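Long-range contact in beta-lactamase (PDB 6N1N), which probably hydrolyses beta-lactam antibiotics to substituted beta-amino acids, as a class D serine beta-lactamase: residues V67-R81 and D89-F103. Numbering follows the deposited sequence. Where two conformers were deposited one is given.
Sequences VKDENEAMEWDGIKR and DLNLREAYEYSALWF
The ring of F103 lies between M74 and A95: the selenomethionine methyl CE stands over the ring centre, 3.7 Å from the centroid, as a CH-pi contact, and A95 CB touches the opposite face nearer the rim. SE sits above the same face as CE, a Met-aromatic contact. This is the helical part of a class D beta-lactamase, where the loop after helix 56-63 meets the capped start of helix 92-98. The W102 ring carries W76 CD1 on one face and F103 CB on the other, with M74 O in plane at its CH2 edge. The two indoles meet obliquely, their five-membered rings inclined at 44°. W102 CB in turn covers one face of the R81 guanidinium, whose edge D77 grips end-on, NH1 to OD1 and NH2 to OD2, which should fix its rotation. M74 and L90 form a single antiparallel hydrogen-bonded bridge, just before the N-cap residue N91. M74 N donates to L90 O at 2.7 Å, almost straight, and L90 N returns a longer bond to M74 O. N91 and E94 make a capping box: N91 OD1 accepts from E94 N, while E94 OE1 accepts from N91 N. With N91 CG held between backbone N and carbonyl carbon (chi1 63°), OD1 is turned toward E94 N, which meets it nearly straight. A water continues the join, donating to D69 O and E72 O and accepting from L92 N. E70 OE2 and R93 NH2 form a salt bridge at 3.1 Å whose hydrogen bond is weak; R93 has its stronger partner in D174, also a salt bridge. F103 lies about 11 Å, side chain to side chain, from the predicted acylation serine S51. Next to the bridge, D89 OD1 accepts from W76 N at 2.7 Å, on the anti side and 32° out of the carboxylate plane.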
ATOM      1  N   VAL A  67     -15.698  11.123  -6.190  1.00 14.14           N
ATOM      2  CA  VAL A  67     -16.844  10.805  -5.348  1.00 14.52           C
ATOM      3  C   VAL A  67     -16.891  11.868  -4.264  1.00 18.18           C
ATOM      4  O   VAL A  67     -15.869  12.482  -3.931  1.00 17.39           O
ATOM      5  CB  VAL A  67     -16.792   9.392  -4.732  1.00 18.55           C
ATOM      6  CG1 VAL A  67     -17.011   8.341  -5.800  1.00 19.85           C
ATOM      7  CG2 VAL A  67     -15.467   9.140  -4.032  1.00 18.77           C
ATOM      8  N   LYS A  68     -18.087  12.102  -3.724  0.50 17.52           N
ATOM      9  CA  LYS A  68     -18.260  13.142  -2.717  0.50 20.58           C
ATOM     10  C   LYS A  68     -17.731  12.692  -1.365  0.50 18.74           C
ATOM     11  O   LYS A  68     -17.170  13.500  -0.613  0.50 18.64           O
ATOM     12  CB  LYS A  68     -19.736  13.534  -2.612  0.50 25.49           C
ATOM     13  CG  LYS A  68     -20.021  14.625  -1.592  0.50 31.93           C
ATOM     14  CD  LYS A  68     -21.416  15.209  -1.775  0.50 33.67           C
ATOM     15  CE  LYS A  68     -21.696  16.303  -0.759  0.50 37.56           C
ATOM     16  NZ  LYS A  68     -21.696  15.774   0.630  0.50 45.02           N
ATOM     17  N   ASP A  69     -17.895  11.415  -1.052  1.00 18.61           N
ATOM     18  CA  ASP A  69     -17.435  10.844   0.202  1.00 17.74           C
ATOM     19  C   ASP A  69     -17.302   9.347  -0.038  1.00 15.18           C
ATOM     20  O   ASP A  69     -17.419   8.879  -1.176  1.00 14.84           O
ATOM     21  CB  ASP A  69     -18.378  11.187   1.360  1.00 18.70           C
ATOM     22  CG  ASP A  69     -19.815  10.795   1.088  1.00 28.43           C
ATOM     23  OD1 ASP A  69     -20.034   9.668   0.598  1.00 18.17           O
ATOM     24  OD2 ASP A  69     -20.734  11.601   1.402  1.00 24.38           O
ATOM     25  N   GLU A  70     -17.102   8.591   1.042  1.00 14.32           N
ATOM     26  CA  GLU A  70     -16.811   7.167   0.932  1.00 12.21           C
ATOM     27  C   GLU A  70     -18.068   6.321   0.891  1.00 12.21           C
ATOM     28  O   GLU A  70     -17.970   5.086   0.847  1.00 13.90           O
ATOM     29  CB  GLU A  70     -15.922   6.704   2.089  1.00 12.67           C
ATOM     30  CG  GLU A  70     -16.605   6.420   3.434  1.00 16.13           C
ATOM     31  CD  GLU A  70     -16.837   7.662   4.277  1.00 20.38           C
ATOM     32  OE1 GLU A  70     -16.847   8.792   3.723  1.00 12.66           O
ATOM     33  OE2 GLU A  70     -17.014   7.495   5.506  1.00 19.50           O
ATOM     34  N   ASN A  71     -19.234   6.959   0.929  1.00 13.43           N
ATOM     35  CA  ASN A  71     -20.503   6.247   0.883  1.00 15.47           C
ATOM     36  C   ASN A  71     -21.175   6.344  -0.479  1.00 18.81           C
ATOM     37  O   ASN A  71     -22.144   5.613  -0.739  1.00 19.60           O
ATOM     38  CB  ASN A  71     -21.442   6.793   1.989  1.00 16.91           C
ATOM     39  CG  ASN A  71     -20.886   6.597   3.395  1.00 20.48           C
ATOM     40  OD1 ASN A  71     -20.830   7.538   4.195  1.00 28.56           O
ATOM     41  ND2 ASN A  71     -20.500   5.385   3.712  1.00 16.38           N
ATOM     42  N   GLU A  72     -20.665   7.182  -1.375  1.00 16.23           N
ATOM     43  CA  GLU A  72     -21.297   7.396  -2.671  1.00 15.78           C
ATOM     44  C   GLU A  72     -20.948   6.252  -3.604  1.00 17.22           C
ATOM     45  O   GLU A  72     -19.776   6.055  -3.943  1.00 17.74           O
ATOM     46  CB  GLU A  72     -20.845   8.721  -3.265  1.00 15.63           C
ATOM     47  CG  GLU A  72     -21.343   8.969  -4.700  1.00 24.66           C
ATOM     48  CD  GLU A  72     -20.704  10.199  -5.333  1.00 31.20           C
ATOM     49  OE1 GLU A  72     -20.521  11.205  -4.629  1.00 36.81           O
ATOM     50  OE2 GLU A  72     -20.364  10.155  -6.533  1.00 40.99           O
ATOM     51  N   ALA A  73     -21.957   5.510  -4.045  1.00 19.02           N
ATOM     52  CA  ALA A  73     -21.677   4.364  -4.898  1.00 19.22           C
ATOM     53  C   ALA A  73     -21.362   4.806  -6.316  1.00 21.01           C
ATOM     54  O   ALA A  73     -21.859   5.817  -6.812  1.00 21.95           O
ATOM     55  CB  ALA A  73     -22.843   3.384  -4.915  1.00 19.75           C
HETATM   56  N   MSE A  74     -20.484   4.052  -6.941  1.00 13.91           N
HETATM   57  CA  MSE A  74     -20.236   4.121  -8.368  1.00 19.11           C
HETATM   58  C   MSE A  74     -21.006   2.972  -9.025  1.00 19.01           C
HETATM   59  O   MSE A  74     -21.117   1.895  -8.449  1.00 17.26           O
HETATM   60  CB  MSE A  74     -18.743   4.029  -8.615  1.00 22.38           C
HETATM   61  CG  MSE A  74     -18.253   4.889  -9.692  1.00 37.46           C
HETATM   62 SE   MSE A  74     -16.414   4.368  -9.997  1.00 35.59          SE
HETATM   63  CE  MSE A  74     -15.580   5.778  -8.938  1.00 21.38           C
ATOM     64  N   GLU A  75     -21.550   3.197 -10.230  1.00 18.82           N
ATOM     65  CA  GLU A  75     -22.421   2.226 -10.875  1.00 22.58           C
ATOM     66  C   GLU A  75     -21.619   1.105 -11.535  1.00 16.52           C
ATOM     67  O   GLU A  75     -20.715   1.359 -12.341  1.00 18.96           O
ATOM     68  CB  GLU A  75     -23.304   2.916 -11.919  1.00 33.22           C
ATOM     69  CG  GLU A  75     -24.223   1.957 -12.681  1.00 47.95           C
ATOM     70  CD  GLU A  75     -25.037   2.642 -13.771  1.00 59.94           C
ATOM     71  OE1 GLU A  75     -24.477   3.489 -14.502  1.00 57.43           O
ATOM     72  OE2 GLU A  75     -26.240   2.326 -13.888  1.00 60.44           O
ATOM     73  N   TRP A  76     -21.976  -0.127 -11.190  1.00 18.36           N
ATOM     74  CA  TRP A  76     -21.384  -1.325 -11.778  1.00 22.33           C
ATOM     75  C   TRP A  76     -21.925  -1.523 -13.185  1.00 22.74           C
ATOM     76  O   TRP A  76     -23.112  -1.321 -13.436  1.00 24.07           O
ATOM     77  CB  TRP A  76     -21.720  -2.522 -10.887  1.00 20.55           C
ATOM     78  CG  TRP A  76     -21.415  -3.887 -11.436  1.00 20.47           C
ATOM     79  CD1 TRP A  76     -20.223  -4.334 -11.928  1.00 16.82           C
ATOM     80  CD2 TRP A  76     -22.315  -4.998 -11.499  1.00 23.12           C
ATOM     81  NE1 TRP A  76     -20.336  -5.652 -12.314  1.00 17.91           N
ATOM     82  CE2 TRP A  76     -21.609  -6.079 -12.057  1.00 20.95           C
ATOM     83  CE3 TRP A  76     -23.653  -5.177 -11.146  1.00 20.16           C
ATOM     84  CZ2 TRP A  76     -22.197  -7.323 -12.263  1.00 31.62           C
ATOM     85  CZ3 TRP A  76     -24.233  -6.401 -11.358  1.00 28.37           C
ATOM     86  CH2 TRP A  76     -23.507  -7.459 -11.914  1.00 29.74           C
ATOM     87  N   ASP A  77     -21.042  -1.894 -14.116  1.00 17.83           N
ATOM     88  CA  ASP A  77     -21.466  -2.083 -15.503  1.00 15.71           C
ATOM     89  C   ASP A  77     -22.222  -3.383 -15.731  1.00 24.39           C
ATOM     90  O   ASP A  77     -22.565  -3.676 -16.880  1.00 29.78           O
ATOM     91  CB  ASP A  77     -20.260  -1.995 -16.442  1.00 23.02           C
ATOM     92  CG  ASP A  77     -19.141  -2.944 -16.066  1.00 17.55           C
ATOM     93  OD1 ASP A  77     -19.417  -3.908 -15.308  1.00 26.96           O
ATOM     94  OD2 ASP A  77     -17.989  -2.711 -16.510  1.00 20.12           O
ATOM     95  N   GLY A  78     -22.525  -4.152 -14.695  1.00 21.31           N
ATOM     96  CA  GLY A  78     -23.239  -5.400 -14.866  1.00 21.32           C
ATOM     97  C   GLY A  78     -22.435  -6.562 -15.426  1.00 18.14           C
ATOM     98  O   GLY A  78     -23.005  -7.643 -15.609  1.00 24.89           O
ATOM     99  N   ILE A  79     -21.145  -6.382 -15.698  1.00 22.57           N
ATOM    100  CA  ILE A  79     -20.281  -7.457 -16.185  1.00 19.46           C
ATOM    101  C   ILE A  79     -19.848  -8.313 -15.001  1.00 25.65           C
ATOM    102  O   ILE A  79     -19.255  -7.806 -14.046  1.00 17.53           O
ATOM    103  CB  ILE A  79     -19.063  -6.879 -16.921  1.00 19.71           C
ATOM    104  CG1 ILE A  79     -19.528  -5.981 -18.073  1.00 26.83           C
ATOM    105  CG2 ILE A  79     -18.108  -7.995 -17.392  1.00 23.06           C
ATOM    106  CD1 ILE A  79     -18.424  -5.284 -18.787  1.00 24.58           C
ATOM    107  N   LYS A  80     -20.099  -9.623 -15.082  1.00 16.19           N
ATOM    108  CA  LYS A  80     -19.632 -10.536 -14.046  1.00 18.27           C
ATOM    109  C   LYS A  80     -18.116 -10.643 -14.118  1.00 19.18           C
ATOM    110  O   LYS A  80     -17.554 -10.931 -15.181  1.00 16.90           O
ATOM    111  CB  LYS A  80     -20.259 -11.923 -14.220  1.00 19.58           C
ATOM    112  CG  LYS A  80     -19.776 -12.942 -13.159  1.00 28.33           C
ATOM    113  CD  LYS A  80     -20.208 -14.378 -13.474  1.00 32.87           C
ATOM    114  CE  LYS A  80     -19.791 -15.359 -12.372  1.00 46.59           C
ATOM    115  NZ  LYS A  80     -19.877 -16.799 -12.799  1.00 51.11           N
ATOM    116  N   ARG A  81     -17.454 -10.388 -12.994  1.00 16.06           N
ATOM    117  CA  ARG A  81     -16.011 -10.521 -12.871  1.00 10.63           C
ATOM    118  C   ARG A  81     -15.726 -11.602 -11.835  1.00 14.07           C
ATOM    119  O   ARG A  81     -16.643 -12.089 -11.167  1.00 15.89           O
ATOM    120  CB  ARG A  81     -15.379  -9.177 -12.500  1.00 12.88           C
ATOM    121  CG  ARG A  81     -15.577  -8.149 -13.576  1.00 12.33           C
ATOM    122  CD  ARG A  81     -14.882  -6.814 -13.212  1.00 18.42           C
ATOM    123  NE  ARG A  81     -14.880  -5.914 -14.360  1.00 20.71           N
ATOM    124  CZ  ARG A  81     -15.895  -5.131 -14.693  1.00 17.76           C
ATOM    125  NH1 ARG A  81     -17.004  -5.119 -13.970  1.00 17.49           N
ATOM    126  NH2 ARG A  81     -15.812  -4.371 -15.778  1.00 26.26           N
ATOM    127  N   ASP A  89     -22.797  -2.421  -7.428  1.00 18.12           N
ATOM    128  CA  ASP A  89     -22.377  -1.040  -7.218  1.00 18.41           C
ATOM    129  C   ASP A  89     -21.497  -0.999  -5.972  1.00 15.00           C
ATOM    130  O   ASP A  89     -21.758  -1.701  -4.986  1.00 14.23           O
ATOM    131  CB  ASP A  89     -23.581  -0.113  -7.048  1.00 21.93           C
ATOM    132  CG  ASP A  89     -24.418   0.027  -8.315  1.00 27.19           C
ATOM    133  OD1 ASP A  89     -23.989  -0.404  -9.419  1.00 24.47           O
ATOM    134  OD2 ASP A  89     -25.530   0.584  -8.194  1.00 32.30           O
ATOM    135  N   LEU A  90     -20.436  -0.191  -6.020  1.00 11.91           N
ATOM    136  CA  LEU A  90     -19.501  -0.090  -4.914  1.00 13.95           C
ATOM    137  C   LEU A  90     -19.201   1.362  -4.601  1.00 15.02           C
ATOM    138  O   LEU A  90     -19.071   2.189  -5.504  1.00 15.63           O
ATOM    139  CB  LEU A  90     -18.167  -0.806  -5.223  1.00 12.78           C
ATOM    140  CG  LEU A  90     -18.176  -2.299  -5.500  1.00 14.54           C
ATOM    141  CD1 LEU A  90     -16.816  -2.791  -5.991  1.00 11.02           C
ATOM    142  CD2 LEU A  90     -18.563  -3.085  -4.248  1.00 16.72           C
ATOM    143  N   ASN A  91     -19.067   1.660  -3.317  1.00 12.75           N
ATOM    144  CA  ASN A  91     -18.537   2.932  -2.873  1.00 12.30           C
ATOM    145  C   ASN A  91     -17.040   2.802  -2.581  1.00 15.18           C
ATOM    146  O   ASN A  91     -16.452   1.720  -2.650  1.00 13.16           O
ATOM    147  CB  ASN A  91     -19.323   3.452  -1.665  1.00 15.69           C
ATOM    148  CG  ASN A  91     -19.220   2.552  -0.446  1.00 15.20           C
ATOM    149  OD1 ASN A  91     -18.160   2.011  -0.135  1.00 13.91           O
ATOM    150  ND2 ASN A  91     -20.346   2.393   0.260  1.00 18.61           N
ATOM    151  N   LEU A  92     -16.413   3.938  -2.261  1.00 11.70           N
ATOM    152  CA  LEU A  92     -14.958   3.960  -2.075  1.00 11.11           C
ATOM    153  C   LEU A  92     -14.515   3.045  -0.939  1.00 12.37           C
ATOM    154  O   LEU A  92     -13.480   2.370  -1.047  1.00 10.93           O
ATOM    155  CB  LEU A  92     -14.495   5.389  -1.810  1.00 10.92           C
ATOM    156  CG  LEU A  92     -13.012   5.626  -1.617  1.00  8.35           C
ATOM    157  CD1 LEU A  92     -12.240   5.477  -2.925  1.00 11.16           C
ATOM    158  CD2 LEU A  92     -12.777   7.000  -1.033  1.00 13.72           C
ATOM    159  N   ARG A  93     -15.256   3.027   0.170  1.00 12.52           N
ATOM    160  CA  ARG A  93     -14.888   2.155   1.280  1.00 11.92           C
ATOM    161  C   ARG A  93     -14.865   0.695   0.845  1.00 12.69           C
ATOM    162  O   ARG A  93     -13.926  -0.046   1.154  1.00 15.87           O
ATOM    163  CB  ARG A  93     -15.844   2.339   2.457  1.00 13.81           C
ATOM    164  CG  ARG A  93     -15.426   1.507   3.666  1.00 19.11           C
ATOM    165  CD  ARG A  93     -16.422   1.607   4.805  1.00 18.33           C
ATOM    166  NE  ARG A  93     -16.579   2.969   5.299  1.00 15.26           N
ATOM    167  CZ  ARG A  93     -15.795   3.525   6.217  1.00 21.07           C
ATOM    168  NH1 ARG A  93     -14.769   2.849   6.721  1.00 18.44           N
ATOM    169  NH2 ARG A  93     -16.021   4.765   6.608  1.00 25.61           N
ATOM    170  N   GLU A  94     -15.908   0.267   0.135  1.00 13.57           N
ATOM    171  CA  GLU A  94     -16.007  -1.106  -0.336  1.00 15.14           C
ATOM    172  C   GLU A  94     -14.960  -1.412  -1.402  1.00 12.65           C
ATOM    173  O   GLU A  94     -14.357  -2.491  -1.409  1.00 10.30           O
ATOM    174  CB  GLU A  94     -17.405  -1.350  -0.903  1.00 11.66           C
ATOM    175  CG  GLU A  94     -18.575  -1.206   0.080  1.00 17.64           C
ATOM    176  CD  GLU A  94     -19.909  -1.202  -0.628  1.00 24.00           C
ATOM    177  OE1 GLU A  94     -20.056  -0.449  -1.612  1.00 17.12           O
ATOM    178  OE2 GLU A  94     -20.810  -1.961  -0.201  1.00 25.83           O
ATOM    179  N   ALA A  95     -14.790  -0.507  -2.359  1.00 10.66           N
ATOM    180  CA  ALA A  95     -13.802  -0.732  -3.414  1.00 12.04           C
ATOM    181  C   ALA A  95     -12.399  -0.902  -2.829  1.00  9.12           C
ATOM    182  O   ALA A  95     -11.626  -1.756  -3.289  1.00 10.18           O
ATOM    183  CB  ALA A  95     -13.854   0.420  -4.410  1.00 10.47           C
ATOM    184  N   TYR A  96     -12.060  -0.121  -1.803  1.00  9.53           N
ATOM    185  CA  TYR A  96     -10.789  -0.292  -1.116  1.00 11.56           C
ATOM    186  C   TYR A  96     -10.710  -1.657  -0.436  1.00  9.39           C
ATOM    187  O   TYR A  96      -9.731  -2.404  -0.598  1.00 13.49           O
ATOM    188  CB  TYR A  96     -10.615   0.850  -0.110  1.00  9.72           C
ATOM    189  CG  TYR A  96      -9.273   0.905   0.586  1.00  9.52           C
ATOM    190  CD1 TYR A  96      -8.258   1.715   0.118  1.00  9.27           C
ATOM    191  CD2 TYR A  96      -9.027   0.149   1.725  1.00 11.70           C
ATOM    192  CE1 TYR A  96      -7.036   1.775   0.748  1.00  9.08           C
ATOM    193  CE2 TYR A  96      -7.818   0.195   2.353  1.00 12.17           C
ATOM    194  CZ  TYR A  96      -6.819   1.006   1.878  1.00 10.28           C
ATOM    195  OH  TYR A  96      -5.597   1.062   2.514  1.00 10.61           O
ATOM    196  N   GLU A  97     -11.724  -1.981   0.368  1.00 11.64           N
ATOM    197  CA  GLU A  97     -11.699  -3.226   1.122  1.00 14.30           C
ATOM    198  C   GLU A  97     -11.580  -4.437   0.207  1.00 17.31           C
ATOM    199  O   GLU A  97     -10.809  -5.364   0.489  1.00 15.19           O
ATOM    200  CB  GLU A  97     -12.955  -3.329   1.970  1.00 16.23           C
ATOM    201  CG  GLU A  97     -13.052  -4.634   2.727  1.00 22.86           C
ATOM    202  CD  GLU A  97     -14.273  -4.695   3.624  1.00 45.05           C
ATOM    203  OE1 GLU A  97     -14.821  -3.613   3.948  1.00 39.80           O
ATOM    204  OE2 GLU A  97     -14.674  -5.826   3.998  1.00 40.16           O
ATOM    205  N   TYR A  98     -12.320  -4.441  -0.892  1.00 13.88           N
ATOM    206  CA  TYR A  98     -12.364  -5.554  -1.829  1.00 12.22           C
ATOM    207  C   TYR A  98     -11.290  -5.484  -2.905  1.00 16.54           C
ATOM    208  O   TYR A  98     -11.207  -6.399  -3.734  1.00 14.20           O
ATOM    209  CB  TYR A  98     -13.725  -5.601  -2.539  1.00 15.50           C
ATOM    210  CG  TYR A  98     -14.919  -5.721  -1.652  1.00 12.03           C
ATOM    211  CD1 TYR A  98     -14.864  -6.432  -0.462  1.00 18.66           C
ATOM    212  CD2 TYR A  98     -16.123  -5.121  -2.010  1.00 18.57           C
ATOM    213  CE1 TYR A  98     -15.985  -6.533   0.351  1.00 23.85           C
ATOM    214  CE2 TYR A  98     -17.230  -5.220  -1.219  1.00 22.47           C
ATOM    215  CZ  TYR A  98     -17.161  -5.929  -0.040  1.00 24.97           C
ATOM    216  OH  TYR A  98     -18.291  -6.006   0.726  1.00 34.03           O
ATOM    217  N   SER A  99     -10.528  -4.393  -2.944  0.50 13.31           N
ATOM    218  CA  SER A  99      -9.528  -4.181  -3.983  0.50 13.57           C
ATOM    219  C   SER A  99     -10.171  -4.288  -5.366  0.50 13.57           C
ATOM    220  O   SER A  99      -9.672  -4.973  -6.261  0.50 13.34           O
ATOM    221  CB  SER A  99      -8.384  -5.169  -3.813  0.50 18.38           C
ATOM    222  OG  SER A  99      -7.875  -5.053  -2.492  0.50 13.94           O
ATOM    223  N   ALA A 100     -11.278  -3.570  -5.534  1.00  8.66           N
ATOM    224  CA  ALA A 100     -12.063  -3.611  -6.772  1.00 11.56           C
ATOM    225  C   ALA A 100     -11.411  -2.736  -7.836  1.00 14.06           C
ATOM    226  O   ALA A 100     -11.633  -1.525  -7.898  1.00 11.20           O
ATOM    227  CB  ALA A 100     -13.500  -3.180  -6.511  1.00 11.12           C
ATOM    228  N   LEU A 101     -10.604  -3.362  -8.697  1.00 12.46           N
ATOM    229  CA  LEU A 101      -9.887  -2.616  -9.721  1.00 12.90           C
ATOM    230  C   LEU A 101     -10.839  -1.811 -10.589  1.00 11.20           C
ATOM    231  O   LEU A 101     -10.549  -0.659 -10.919  1.00 12.38           O
ATOM    232  CB  LEU A 101      -9.046  -3.571 -10.572  1.00 16.37           C
ATOM    233  CG  LEU A 101      -8.279  -2.890 -11.710  1.00 18.06           C
ATOM    234  CD1 LEU A 101      -7.222  -1.884 -11.230  1.00 24.93           C
ATOM    235  CD2 LEU A 101      -7.640  -3.960 -12.591  1.00 22.23           C
ATOM    236  N   TRP A 102     -12.006  -2.375 -10.947  1.00 11.05           N
ATOM    237  CA  TRP A 102     -12.880  -1.673 -11.885  1.00 12.51           C
ATOM    238  C   TRP A 102     -13.284  -0.295 -11.369  1.00 15.23           C
ATOM    239  O   TRP A 102     -13.405   0.654 -12.159  1.00 13.87           O
ATOM    240  CB  TRP A 102     -14.121  -2.510 -12.233  1.00 16.80           C
ATOM    241  CG  TRP A 102     -15.257  -2.645 -11.178  1.00 10.99           C
ATOM    242  CD1 TRP A 102     -15.521  -3.754 -10.411  1.00 12.84           C
ATOM    243  CD2 TRP A 102     -16.264  -1.681 -10.836  1.00 11.04           C
ATOM    244  NE1 TRP A 102     -16.619  -3.534  -9.614  1.00 14.23           N
ATOM    245  CE2 TRP A 102     -17.098  -2.272  -9.861  1.00 11.84           C
ATOM    246  CE3 TRP A 102     -16.557  -0.380 -11.269  1.00 13.51           C
ATOM    247  CZ2 TRP A 102     -18.188  -1.605  -9.308  1.00 12.89           C
ATOM    248  CZ3 TRP A 102     -17.627   0.275 -10.715  1.00 14.18           C
ATOM    249  CH2 TRP A 102     -18.427  -0.327  -9.739  1.00 14.14           C
ATOM    250  N   PHE A 103     -13.481  -0.156 -10.055  1.00 11.46           N
ATOM    251  CA  PHE A 103     -13.900   1.105  -9.472  1.00 11.44           C
ATOM    252  C   PHE A 103     -12.810   2.153  -9.625  1.00 12.26           C
ATOM    253  O   PHE A 103     -13.090   3.296 -10.020  1.00 11.40           O
ATOM    254  CB  PHE A 103     -14.264   0.863  -8.005  1.00 12.05           C
ATOM    255  CG  PHE A 103     -14.574   2.101  -7.184  1.00 12.58           C
ATOM    256  CD1 PHE A 103     -15.878   2.373  -6.788  1.00 13.92           C
ATOM    257  CD2 PHE A 103     -13.556   2.933  -6.717  1.00 10.18           C
ATOM    258  CE1 PHE A 103     -16.169   3.456  -5.985  1.00 15.22           C
ATOM    259  CE2 PHE A 103     -13.852   4.046  -5.918  1.00 13.13           C
ATOM    260  CZ  PHE A 103     -15.148   4.297  -5.561  1.00 14.28           C
TER
HETATM  261  O   HOH W   1     -17.458   6.512  -2.614  1.00 14.53           O
HETATM  262  O   HOH W   2     -19.097   4.858   6.128  1.00 30.10           O
HETATM  263  O   HOH W   3     -25.250  -1.400 -11.645  1.00 28.21           O